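Local coordinates for protein flavin-dependent monooxygenase, oxygenase subunit HsaA (Mycobacterium tuberculosis, PDB 3AFF) that probably hydroxylates the phenolic ring of the secosteroid 3-HSA to the catechol 3,4-DHSA during cholesterol breakdown, using reduced flavin and oxygen, at residues Leu13-Ala27 and Leu67-Cys79. Residues are numbered along the deposited sequence; the frame is centred on the assembly and turned at random.
Sequences LAAIDNLLPEIRDRA and LFFEATRRLASVC
Leu13 enters helix 67-76 as a knob into the hole formed by Leu67, Glu70, Ala71 and Arg74. Its CD1 presses on Ala71 CB at 3.5 Å, tighter than usual for two carbons, CD2 turns to Leu67 CD2, and CG lies over one face of the Arg74 guanidinium, near its rim. Ile16 crosses Leu75 at about a right angle, its CG2 toward Leu75 CD2, while its CD1 reaches Ala71 CB. Asp17 makes a salt bridge from OD1 to Arg74 NH1 (3.2 Å), with carboxylate and guanidinium planes 29° apart. No hydrogen bond accompanies it; the straight bond goes instead from Arg74 NE to Glu70 OE1 (2.8 Å, 174°), along the anti lone pair and in the guanidinium plane. Arg74, extended from CG to NE, reaches Asp17 with NH1 and Glu70 with NE, while Arg73 grips Glu70 side-on and so helps position that carboxylate. Leu20 crosses Leu75 at about a right angle, CD2 meeting Leu75 CD2 at 3.9 Å, and sets CB against Val78 CG1. Ile23 has CG2 anti to the backbone N, and this methyl meets Cys79 CB at 3.6 Å; its CD1 reaches Leu75. Arg24 packs CB on Val78 CB at 3.8 Å, and Ala27 approaches the Val78 carbonyl. The axes of segments 13-27 and 67-76 run nearly parallel, 18° apart and 10.0 Å at closest approach; the contact joins two helices of the acyl-CoA dehydrogenase-like N-terminal domain. Helix 38-47 packs on Leu19 and Leu75, whereas Phe69, Thr72 and Ala76 face helix 233-259, placing helix 65-76 between helices 9-33 and 233-259.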
# COMPACT_ATOMS: atom_id res chain seq x y z
N LEU A 13 -22.81 -44.10 2.66
CA LEU A 13 -23.03 -42.68 2.24
C LEU A 13 -24.30 -42.55 1.36
O LEU A 13 -25.21 -41.73 1.61
CB LEU A 13 -21.76 -42.16 1.53
CG LEU A 13 -21.08 -40.82 1.85
CD1 LEU A 13 -21.44 -40.26 3.22
CD2 LEU A 13 -19.58 -40.84 1.66
N ALA A 14 -24.38 -43.43 0.34
CA ALA A 14 -25.56 -43.58 -0.53
C ALA A 14 -26.88 -43.73 0.23
O ALA A 14 -27.85 -43.06 -0.08
CB ALA A 14 -25.35 -44.78 -1.48
N ALA A 15 -26.88 -44.60 1.26
CA ALA A 15 -28.02 -44.85 2.13
C ALA A 15 -28.40 -43.70 3.08
O ALA A 15 -29.55 -43.53 3.43
CB ALA A 15 -27.78 -46.14 2.91
N ILE A 16 -27.41 -42.94 3.52
CA ILE A 16 -27.65 -41.68 4.26
C ILE A 16 -28.42 -40.67 3.38
O ILE A 16 -29.38 -40.03 3.82
CB ILE A 16 -26.29 -41.12 4.82
CG1 ILE A 16 -25.91 -41.90 6.09
CG2 ILE A 16 -26.40 -39.65 5.12
CD1 ILE A 16 -24.44 -41.92 6.43
N ASP A 17 -28.03 -40.58 2.12
CA ASP A 17 -28.79 -39.81 1.18
C ASP A 17 -30.28 -40.17 1.16
O ASP A 17 -31.14 -39.29 1.20
CB ASP A 17 -28.18 -39.98 -0.19
CG ASP A 17 -27.23 -38.87 -0.54
OD1 ASP A 17 -26.90 -38.01 0.34
OD2 ASP A 17 -26.81 -38.84 -1.72
N ASN A 18 -30.61 -41.46 1.14
CA ASN A 18 -32.00 -41.86 1.20
C ASN A 18 -32.72 -41.46 2.47
O ASN A 18 -33.96 -41.30 2.47
CB ASN A 18 -32.15 -43.34 0.94
CG ASN A 18 -31.93 -43.68 -0.51
OD1 ASN A 18 -31.12 -44.56 -0.87
ND2 ASN A 18 -32.62 -42.94 -1.37
N LEU A 19 -31.94 -41.27 3.55
CA LEU A 19 -32.47 -40.83 4.82
C LEU A 19 -32.79 -39.32 4.90
O LEU A 19 -33.57 -38.90 5.75
CB LEU A 19 -31.48 -41.19 5.92
CG LEU A 19 -31.26 -42.63 6.40
CD1 LEU A 19 -30.56 -42.57 7.76
CD2 LEU A 19 -32.56 -43.37 6.54
N LEU A 20 -32.19 -38.49 4.05
CA LEU A 20 -32.26 -37.05 4.29
C LEU A 20 -33.66 -36.46 4.28
O LEU A 20 -34.00 -35.67 5.18
CB LEU A 20 -31.27 -36.25 3.40
CG LEU A 20 -29.77 -36.57 3.51
CD1 LEU A 20 -28.98 -35.57 2.72
CD2 LEU A 20 -29.24 -36.59 4.95
N PRO A 21 -34.50 -36.83 3.29
CA PRO A 21 -35.87 -36.31 3.32
C PRO A 21 -36.63 -36.52 4.64
O PRO A 21 -37.25 -35.58 5.12
CB PRO A 21 -36.53 -37.03 2.14
CG PRO A 21 -35.43 -37.25 1.19
CD PRO A 21 -34.28 -37.67 2.10
N GLU A 22 -36.57 -37.74 5.22
CA GLU A 22 -37.20 -38.09 6.50
C GLU A 22 -36.62 -37.31 7.68
O GLU A 22 -37.35 -36.93 8.59
CB GLU A 22 -37.00 -39.57 6.84
CG GLU A 22 -37.95 -40.61 6.16
CD GLU A 22 -37.43 -42.11 6.26
OE1 GLU A 22 -36.20 -42.36 6.46
OE2 GLU A 22 -38.30 -43.03 6.14
N ILE A 23 -35.30 -37.13 7.68
CA ILE A 23 -34.64 -36.37 8.74
C ILE A 23 -35.06 -34.92 8.65
O ILE A 23 -35.40 -34.34 9.65
CB ILE A 23 -33.08 -36.60 8.81
CG1 ILE A 23 -32.79 -38.06 9.24
CG2 ILE A 23 -32.41 -35.63 9.83
CD1 ILE A 23 -31.51 -38.60 8.72
N ARG A 24 -35.07 -34.37 7.44
CA ARG A 24 -35.50 -32.96 7.25
C ARG A 24 -36.91 -32.70 7.81
O ARG A 24 -37.14 -31.69 8.48
CB ARG A 24 -35.39 -32.51 5.77
CG ARG A 24 -35.60 -30.98 5.51
CD ARG A 24 -35.80 -30.64 4.02
NE ARG A 24 -34.66 -31.04 3.17
CZ ARG A 24 -34.70 -31.92 2.16
NH1 ARG A 24 -33.58 -32.22 1.49
NH2 ARG A 24 -35.85 -32.52 1.79
N ASP A 25 -37.82 -33.64 7.57
CA ASP A 25 -39.22 -33.48 7.94
C ASP A 25 -39.39 -33.44 9.44
O ASP A 25 -40.17 -32.65 9.96
CB ASP A 25 -40.10 -34.60 7.33
CG ASP A 25 -40.21 -34.52 5.80
OD1 ASP A 25 -40.68 -35.53 5.21
OD2 ASP A 25 -39.84 -33.49 5.19
N ARG A 26 -38.62 -34.30 10.12
CA ARG A 26 -38.60 -34.47 11.58
C ARG A 26 -37.92 -33.28 12.34
O ARG A 26 -38.03 -33.17 13.56
CB ARG A 26 -37.84 -35.76 11.88
CG ARG A 26 -38.41 -36.66 12.91
CD ARG A 26 -37.69 -37.97 12.92
NE ARG A 26 -38.12 -38.88 11.87
CZ ARG A 26 -37.34 -39.80 11.28
NH1 ARG A 26 -36.08 -39.93 11.61
NH2 ARG A 26 -37.83 -40.58 10.32
N ALA A 27 -37.24 -32.39 11.61
CA ALA A 27 -36.41 -31.32 12.22
C ALA A 27 -37.03 -30.50 13.37
O ALA A 27 -36.37 -30.27 14.38
CB ALA A 27 -35.83 -30.40 11.14
N LEU A 67 -14.69 -39.33 4.25
CA LEU A 67 -16.03 -39.81 4.00
C LEU A 67 -16.92 -39.73 5.21
O LEU A 67 -18.13 -39.49 5.08
CB LEU A 67 -16.01 -41.26 3.53
CG LEU A 67 -15.35 -41.41 2.16
CD1 LEU A 67 -15.35 -42.87 1.80
CD2 LEU A 67 -16.08 -40.55 1.05
N PHE A 68 -16.37 -40.04 6.38
CA PHE A 68 -17.13 -39.85 7.60
C PHE A 68 -17.58 -38.40 7.77
O PHE A 68 -18.73 -38.16 8.08
CB PHE A 68 -16.32 -40.28 8.85
CG PHE A 68 -17.07 -40.03 10.14
CD1 PHE A 68 -18.02 -40.96 10.61
CD2 PHE A 68 -16.86 -38.85 10.87
CE1 PHE A 68 -18.70 -40.72 11.77
CE2 PHE A 68 -17.57 -38.60 12.03
CZ PHE A 68 -18.47 -39.54 12.48
N PHE A 69 -16.68 -37.43 7.60
CA PHE A 69 -17.10 -36.00 7.74
C PHE A 69 -18.12 -35.50 6.70
O PHE A 69 -19.05 -34.75 7.04
CB PHE A 69 -15.89 -35.05 7.90
CG PHE A 69 -15.09 -35.35 9.14
CD1 PHE A 69 -15.71 -35.31 10.40
CD2 PHE A 69 -13.74 -35.71 9.07
CE1 PHE A 69 -14.96 -35.61 11.58
CE2 PHE A 69 -12.99 -36.00 10.22
CZ PHE A 69 -13.58 -35.96 11.49
N GLU A 70 -18.02 -36.01 5.46
CA GLU A 70 -19.01 -35.76 4.41
C GLU A 70 -20.42 -36.22 4.78
O GLU A 70 -21.39 -35.51 4.60
CB GLU A 70 -18.55 -36.44 3.07
CG GLU A 70 -19.63 -36.52 2.01
CD GLU A 70 -20.04 -35.12 1.49
OE1 GLU A 70 -21.20 -35.00 0.94
OE2 GLU A 70 -19.21 -34.16 1.69
N ALA A 71 -20.51 -37.46 5.28
CA ALA A 71 -21.71 -37.95 5.93
C ALA A 71 -22.33 -37.02 6.96
O ALA A 71 -23.57 -36.80 6.95
CB ALA A 71 -21.38 -39.36 6.58
N THR A 72 -21.53 -36.48 7.88
CA THR A 72 -22.06 -35.53 8.86
C THR A 72 -22.51 -34.20 8.25
O THR A 72 -23.43 -33.54 8.75
CB THR A 72 -21.04 -35.25 10.02
OG1 THR A 72 -19.96 -34.45 9.54
CG2 THR A 72 -20.47 -36.61 10.56
N ARG A 73 -21.78 -33.75 7.23
CA ARG A 73 -22.12 -32.51 6.47
C ARG A 73 -23.52 -32.65 5.86
O ARG A 73 -24.38 -31.77 6.03
CB ARG A 73 -21.06 -32.23 5.38
CG ARG A 73 -21.22 -30.79 4.72
CD ARG A 73 -20.52 -30.65 3.34
NE ARG A 73 -20.99 -31.64 2.37
CZ ARG A 73 -22.16 -31.55 1.73
NH1 ARG A 73 -22.95 -30.52 1.89
NH2 ARG A 73 -22.54 -32.48 0.87
N ARG A 74 -23.77 -33.77 5.17
CA ARG A 74 -25.11 -34.09 4.62
C ARG A 74 -26.20 -34.12 5.66
O ARG A 74 -27.25 -33.44 5.51
CB ARG A 74 -25.13 -35.44 3.87
CG ARG A 74 -24.08 -35.57 2.84
CD ARG A 74 -24.23 -36.89 1.99
NE ARG A 74 -23.13 -36.99 1.03
CZ ARG A 74 -22.98 -37.95 0.12
NH1 ARG A 74 -23.87 -38.92 -0.01
NH2 ARG A 74 -21.90 -37.94 -0.65
N LEU A 75 -25.99 -34.87 6.73
CA LEU A 75 -26.94 -34.86 7.83
C LEU A 75 -27.23 -33.49 8.37
O LEU A 75 -28.37 -33.18 8.68
CB LEU A 75 -26.49 -35.78 8.99
CG LEU A 75 -26.46 -37.27 8.62
CD1 LEU A 75 -25.60 -38.19 9.63
CD2 LEU A 75 -27.87 -37.78 8.41
N ALA A 76 -26.18 -32.70 8.59
CA ALA A 76 -26.40 -31.40 9.21
C ALA A 76 -27.05 -30.43 8.22
O ALA A 76 -27.62 -29.43 8.65
CB ALA A 76 -25.15 -30.82 9.77
N SER A 77 -26.99 -30.72 6.93
CA SER A 77 -27.59 -29.85 5.92
C SER A 77 -29.11 -29.94 5.93
O SER A 77 -29.78 -29.10 5.33
CB SER A 77 -27.00 -30.18 4.53
OG SER A 77 -27.52 -31.41 4.02
N VAL A 78 -29.65 -30.94 6.63
CA VAL A 78 -31.10 -31.12 6.82
C VAL A 78 -31.61 -30.93 8.24
O VAL A 78 -32.77 -30.59 8.43
CB VAL A 78 -31.63 -32.48 6.23
CG1 VAL A 78 -31.26 -32.56 4.78
CG2 VAL A 78 -31.03 -33.67 6.92
N CYS A 79 -30.75 -31.18 9.23
CA CYS A 79 -31.11 -31.06 10.64
C CYS A 79 -29.78 -30.91 11.37
O CYS A 79 -28.96 -31.88 11.40
CB CYS A 79 -31.84 -32.31 11.17
SG CYS A 79 -32.31 -32.18 12.93